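Local coordinates for ancillary protein 1 (Streptococcus pyogenes, PDB 2XI9) that serves as the pilus-presented adhesin of its bacterium, carrying an internal thioester bond that is required for efficient interaction with host cells, at residues V136-N141 against D271-T276; L241-Q246 against H267-M272. All coordinates share one frame; numbering follows the deposited sequence.

Interaction 1: V136-N141 against D271-T276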
loop_
_atom_site.group_PDB
_atom_site.type_symbol
_atom_site.label_atom_id
_atom_site.label_comp_id
_atom_site.label_asym_id
_atom_site.label_seq_id
_atom_site.Cartn_x
_atom_site.Cartn_y
_atom_site.Cartn_z
ATOM N N VAL A 136 -15.315 1.222 21.643
ATOM C CA VAL A 136 -14.356 2.104 22.296
ATOM C C VAL A 136 -12.948 1.505 22.235
ATOM O O VAL A 136 -12.734 0.262 22.178
ATOM C CB VAL A 136 -14.733 2.444 23.750
ATOM C CG1 VAL A 136 -16.134 3.069 23.870
ATOM C CG2 VAL A 136 -14.591 1.220 24.666
ATOM N N LEU A 137 -11.974 2.405 22.187
ATOM C CA LEU A 137 -10.583 2.029 22.346
ATOM C C LEU A 137 -10.405 1.866 23.850
ATOM O O LEU A 137 -10.234 0.745 24.321
ATOM C CB LEU A 137 -9.651 3.079 21.723
ATOM C CG LEU A 137 -8.153 2.870 21.970
ATOM C CD1 LEU A 137 -7.703 1.453 21.569
ATOM C CD2 LEU A 137 -7.364 3.923 21.214
ATOM N N THR A 138 -10.510 2.951 24.625
ATOM C CA THR A 138 -10.716 2.812 26.068
ATOM C C THR A 138 -12.020 3.461 26.507
ATOM O O THR A 138 -12.886 2.797 27.085
ATOM C CB THR A 138 -9.518 3.358 26.885
ATOM O OG1 THR A 138 -8.301 2.741 26.409
ATOM C CG2 THR A 138 -9.688 3.079 28.381
ATOM N N THR A 139 -12.149 4.767 26.278
ATOM C CA THR A 139 -13.383 5.488 26.633
ATOM C C THR A 139 -14.093 6.114 25.436
ATOM O O THR A 139 -15.253 6.438 25.539
ATOM C CB THR A 139 -13.099 6.634 27.623
ATOM O OG1 THR A 139 -12.299 7.610 26.947
ATOM C CG2 THR A 139 -12.339 6.115 28.865
ATOM N N GLN A 140 -13.388 6.344 24.344
ATOM C CA GLN A 140 -13.951 6.942 23.148
ATOM C C GLN A 140 -14.034 5.926 21.992
ATOM O O GLN A 140 -13.204 5.049 21.890
ATOM C CB GLN A 140 -13.117 8.143 22.731
ATOM C CG GLN A 140 -13.108 9.245 23.812
ATOM C CD GLN A 140 -12.216 10.442 23.488
ATOM O OE1 GLN A 140 -12.657 11.576 23.598
ATOM N NE2 GLN A 140 -10.973 10.194 23.084
ATOM N N ASN A 141 -15.025 6.097 21.119
ATOM C CA ASN A 141 -15.112 5.335 19.865
ATOM C C ASN A 141 -13.765 5.381 19.161
ATOM O O ASN A 141 -13.185 6.446 19.028
ATOM C CB ASN A 141 -16.228 5.909 18.976
ATOM C CG ASN A 141 -16.468 5.102 17.722
ATOM O OD1 ASN A 141 -16.163 3.912 17.667
ATOM N ND2 ASN A 141 -17.049 5.747 16.697
ATOM N N ASP A 271 -6.415 8.078 23.732
ATOM C CA ASP A 271 -7.378 7.187 24.418
ATOM C C ASP A 271 -6.862 5.735 24.580
ATOM O O ASP A 271 -7.582 4.879 25.095
ATOM C CB ASP A 271 -8.682 7.125 23.614
ATOM C CG ASP A 271 -9.830 6.486 24.389
ATOM O OD1 ASP A 271 -9.981 6.745 25.580
ATOM O OD2 ASP A 271 -10.616 5.716 23.799
HETATM N N MSE A 272 -5.648 5.440 24.126
HETATM C CA MSE A 272 -5.075 4.095 24.295
HETATM C C MSE A 272 -4.584 3.900 25.729
HETATM O O MSE A 272 -3.782 4.697 26.237
HETATM C CB MSE A 272 -3.922 3.889 23.285
HETATM C CG MSE A 272 -3.307 2.534 23.293
HETATM SE SE MSE A 272 -2.047 2.213 21.893
HETATM C CE MSE A 272 -3.240 1.662 20.455
ATOM N N ASN A 273 -5.050 2.841 26.389
ATOM C CA ASN A 273 -4.630 2.558 27.767
ATOM C C ASN A 273 -3.216 1.899 27.837
ATOM O O ASN A 273 -2.638 1.526 26.807
ATOM C CB ASN A 273 -5.714 1.783 28.541
ATOM C CG ASN A 273 -5.857 0.320 28.103
ATOM O OD1 ASN A 273 -4.990 -0.208 27.408
ATOM N ND2 ASN A 273 -6.956 -0.339 28.531
ATOM N N ASP A 274 -2.665 1.786 29.039
ATOM C CA ASP A 274 -1.290 1.240 29.211
ATOM C C ASP A 274 -1.125 -0.187 28.660
ATOM O O ASP A 274 -0.168 -0.455 27.933
ATOM C CB ASP A 274 -0.891 1.235 30.686
ATOM C CG ASP A 274 -0.647 2.637 31.257
ATOM O OD1 ASP A 274 -0.509 3.607 30.484
ATOM O OD2 ASP A 274 -0.585 2.762 32.498
ATOM N N SER A 275 -2.036 -1.093 29.029
ATOM C CA SER A 275 -2.047 -2.482 28.500
ATOM C C SER A 275 -2.004 -2.551 26.985
ATOM O O SER A 275 -1.296 -3.379 26.435
ATOM C CB SER A 275 -3.293 -3.265 28.978
ATOM O OG SER A 275 -3.329 -3.324 30.373
ATOM N N THR A 276 -2.787 -1.712 26.306
ATOM C CA THR A 276 -2.859 -1.703 24.850
ATOM C C THR A 276 -1.607 -1.141 24.175
ATOM O O THR A 276 -1.097 -1.706 23.174
ATOM C CB THR A 276 -4.166 -1.001 24.356
ATOM O OG1 THR A 276 -5.322 -1.633 24.957
ATOM C CG2 THR A 276 -4.274 -1.048 22.895
HETATM O O HOH W 1 -6.703 0.961 24.907
HETATM O O HOH W 2 -10.707 6.499 20.776
#
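Thr138 and Asp271 lie closest across the contact, their CA atoms 5.7 Å apart, where the irregular loop 136-141 curls around the end of the 3-10 turn 269-271, two residues short of helix 274-288. The loop is closed by its own backbone bond from Leu137 N to Gln140 O, and the amides of Thr138, Thr139 and Gln140 face the Asp271 carboxylate. With CG anti to the backbone N (chi1 -167°), Asp271 reaches straight into that ring of N-H groups. OD2 takes Thr138 N at 2.9 Å and Gln140 N at 2.9 Å from opposite faces of the carboxylate, each well out of its plane. Thr139 N instead straddles the two oxygens on their syn sides, 3.0 Å from OD1 and longer and more bent to OD2. The Thr139 hydroxyl adds a further bond, OG1 to OD1 at 2.8 Å, on the same face as Gln140 N. Five bonds from four donors thus grip the carboxylate and fix its rotation, and would be expected to favour its charged form.

The contact ties the loop between strands 127-130 and 146-149 to the start of helix 274-288, which belongs to the thioester domain of the adhesin. Thr138 OG1 donates to Asp271 O at 2.6 Å, nearly in line with the C=O, and receives a bond from a water that in turn accepts from Asn273 N. Asn273 is the N-cap of the helix: its OD1 accepts Thr276 N at 2.9 Å and also the Thr276 hydroxyl from above the amide plane. On the buried side, Leu137 lays CD2 against the Met272 backbone and CB, 4.0 Å from the latter, and its carbonyl is bonded by Gln240 of helix 238-253.

Interaction 2: L241-Q246 against H267-M272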
loop_
_atom_site.group_PDB
_atom_site.type_symbol
_atom_site.label_atom_id
_atom_site.label_comp_id
_atom_site.label_asym_id
_atom_site.label_seq_id
_atom_site.Cartn_x
_atom_site.Cartn_y
_atom_site.Cartn_z
ATOM N N LEU A 241 -6.667 -4.508 20.017
ATOM C CA LEU A 241 -5.628 -5.085 19.178
ATOM C C LEU A 241 -5.572 -4.390 17.822
ATOM O O LEU A 241 -4.471 -4.134 17.296
ATOM C CB LEU A 241 -5.733 -6.610 19.042
ATOM C CG LEU A 241 -4.594 -7.313 18.316
ATOM C CD1 LEU A 241 -3.295 -7.171 19.105
ATOM C CD2 LEU A 241 -4.943 -8.855 18.054
ATOM N N ARG A 242 -6.734 -4.059 17.260
ATOM C CA ARG A 242 -6.780 -3.317 16.003
ATOM C C ARG A 242 -6.018 -1.979 16.119
ATOM O O ARG A 242 -5.222 -1.628 15.266
ATOM C CB ARG A 242 -8.237 -3.106 15.572
ATOM C CG ARG A 242 -8.416 -2.623 14.129
ATOM C CD ARG A 242 -9.858 -2.752 13.716
ATOM N NE ARG A 242 -10.046 -2.428 12.296
ATOM C CZ ARG A 242 -11.072 -2.808 11.564
ATOM N NH1 ARG A 242 -12.052 -3.541 12.087
ATOM N NH2 ARG A 242 -11.122 -2.417 10.295
ATOM N N ALA A 243 -6.292 -1.225 17.172
ATOM C CA ALA A 243 -5.614 0.027 17.405
ATOM C C ALA A 243 -4.106 -0.149 17.591
ATOM O O ALA A 243 -3.333 0.608 17.022
ATOM C CB ALA A 243 -6.190 0.737 18.579
ATOM N N ALA A 244 -3.706 -1.140 18.382
ATOM C CA ALA A 244 -2.301 -1.400 18.635
ATOM C C ALA A 244 -1.617 -1.696 17.314
ATOM O O ALA A 244 -0.501 -1.252 17.103
ATOM C CB ALA A 244 -2.142 -2.565 19.639
ATOM N N THR A 245 -2.292 -2.472 16.432
ATOM C CA THR A 245 -1.790 -2.819 15.096
ATOM C C THR A 245 -1.623 -1.543 14.267
ATOM O O THR A 245 -0.598 -1.363 13.595
ATOM C CB THR A 245 -2.712 -3.913 14.350
ATOM O OG1 THR A 245 -2.992 -5.027 15.248
ATOM C CG2 THR A 245 -2.058 -4.448 13.098
ATOM N N GLN A 246 -2.614 -0.658 14.311
ATOM C CA GLN A 246 -2.548 0.571 13.537
ATOM C C GLN A 246 -1.357 1.427 13.989
ATOM O O GLN A 246 -0.642 2.004 13.171
ATOM C CB GLN A 246 -3.852 1.368 13.689
ATOM C CG GLN A 246 -3.894 2.708 12.901
ATOM C CD GLN A 246 -3.778 2.539 11.405
ATOM O OE1 GLN A 246 -4.777 2.330 10.731
ATOM N NE2 GLN A 246 -2.568 2.697 10.870
ATOM N N HIS A 267 -3.461 11.633 16.749
ATOM C CA HIS A 267 -4.539 10.907 16.020
ATOM C C HIS A 267 -5.450 10.022 16.872
ATOM O O HIS A 267 -5.802 8.910 16.486
ATOM C CB HIS A 267 -3.958 10.082 14.876
ATOM C CG HIS A 267 -3.040 10.865 14.001
ATOM N ND1 HIS A 267 -3.500 11.767 13.071
ATOM C CD2 HIS A 267 -1.688 10.932 13.957
ATOM C CE1 HIS A 267 -2.470 12.334 12.465
ATOM N NE2 HIS A 267 -1.360 11.834 12.975
ATOM N N GLY A 268 -5.870 10.530 18.011
ATOM C CA GLY A 268 -6.806 9.785 18.852
ATOM C C GLY A 268 -6.169 8.770 19.783
ATOM O O GLY A 268 -6.850 8.267 20.672
ATOM N N PHE A 269 -4.862 8.521 19.646
ATOM C CA PHE A 269 -4.189 7.507 20.441
ATOM C C PHE A 269 -4.003 7.889 21.893
ATOM O O PHE A 269 -3.623 7.066 22.738
ATOM C CB PHE A 269 -2.882 7.063 19.743
ATOM C CG PHE A 269 -3.146 6.220 18.535
ATOM C CD1 PHE A 269 -3.534 4.905 18.702
ATOM C CD2 PHE A 269 -3.093 6.749 17.233
ATOM C CE1 PHE A 269 -3.871 4.092 17.626
ATOM C CE2 PHE A 269 -3.412 5.935 16.138
ATOM C CZ PHE A 269 -3.810 4.605 16.340
ATOM N N GLY A 270 -4.277 9.142 22.212
ATOM C CA GLY A 270 -4.455 9.548 23.586
ATOM C C GLY A 270 -5.410 8.670 24.389
ATOM O O GLY A 270 -5.239 8.529 25.590
ATOM N N ASP A 271 -6.415 8.078 23.732
ATOM C CA ASP A 271 -7.378 7.187 24.418
ATOM C C ASP A 271 -6.862 5.735 24.580
ATOM O O ASP A 271 -7.582 4.879 25.095
ATOM C CB ASP A 271 -8.682 7.125 23.614
ATOM C CG ASP A 271 -9.830 6.486 24.389
ATOM O OD1 ASP A 271 -9.981 6.745 25.580
ATOM O OD2 ASP A 271 -10.616 5.716 23.799
HETATM N N MSE A 272 -5.648 5.440 24.126
HETATM C CA MSE A 272 -5.075 4.095 24.295
HETATM C C MSE A 272 -4.584 3.900 25.729
HETATM O O MSE A 272 -3.782 4.697 26.237
HETATM C CB MSE A 272 -3.922 3.889 23.285
HETATM C CG MSE A 272 -3.307 2.534 23.293
HETATM SE SE MSE A 272 -2.047 2.213 21.893
HETATM C CE MSE A 272 -3.240 1.662 20.455
#
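Met272 CE, the methyl end of a selenomethionine, pushes against the backbone of helix 238-253 between Ala243 and Ala244, lying 3.5 Å from both Ala243 C and Ala244 N. This is packing inside the helical part of the thioester domain, where the 3-10 turn 269-271 and the residues flanking it lean on the side of a neighbouring helix. Two bumps come from the turn and the residue after it, the Phe269 ring and the Met272 side chain, and small residues on the helix let them in close. The Met272 chain runs out extended and then bends at its last torsion (chi3 -85°), which brings CE down beside the Ala243 methyl, CB to CE 3.6 Å. Ala244 CB lies farther from Met272 CE.

Phe269 fills the adjoining hollow between Ala243 and Gln246, which are about a turn apart. Its CE1 corner lies 3.6 Å from Ala243 O, an oblique approach, while the Ala243 methyl sits a little farther from the same corner. Gln246 offers only its aliphatic part: the chain bends at chi2 (62°), so the amide turns off to a bond with Cys160 O and its plane stands 65° from that of the ring. Leu247 and Tyr250 of the same helix also touch Phe269. What meets the ring from Gln246 is a methylene at the edge, CG to CZ at 3.9 Å.

How the interactions relate
Asp271 and Met272 belong to both interactions, but Asp271 works in interaction 1 alone, while Met272 touches Leu137 in interaction 1 and packs on the helix in interaction 2. Interaction 1 is partly buried, with exposed Thr139 and Gln140 at its outer side, and works by hydrogen bonds around a carboxylate. Interaction 2 lies deeper, all its touching residues buried, and has no hydrogen bond across it. The two meet directly where Leu137 CD1 packs on Ala243 CB at 3.4 Å, so the loop, the 3-10 turn and helix 238-253 come together. Thus one short stretch before helix 274-288 is held by polar bonds outside and by apolar packing inside.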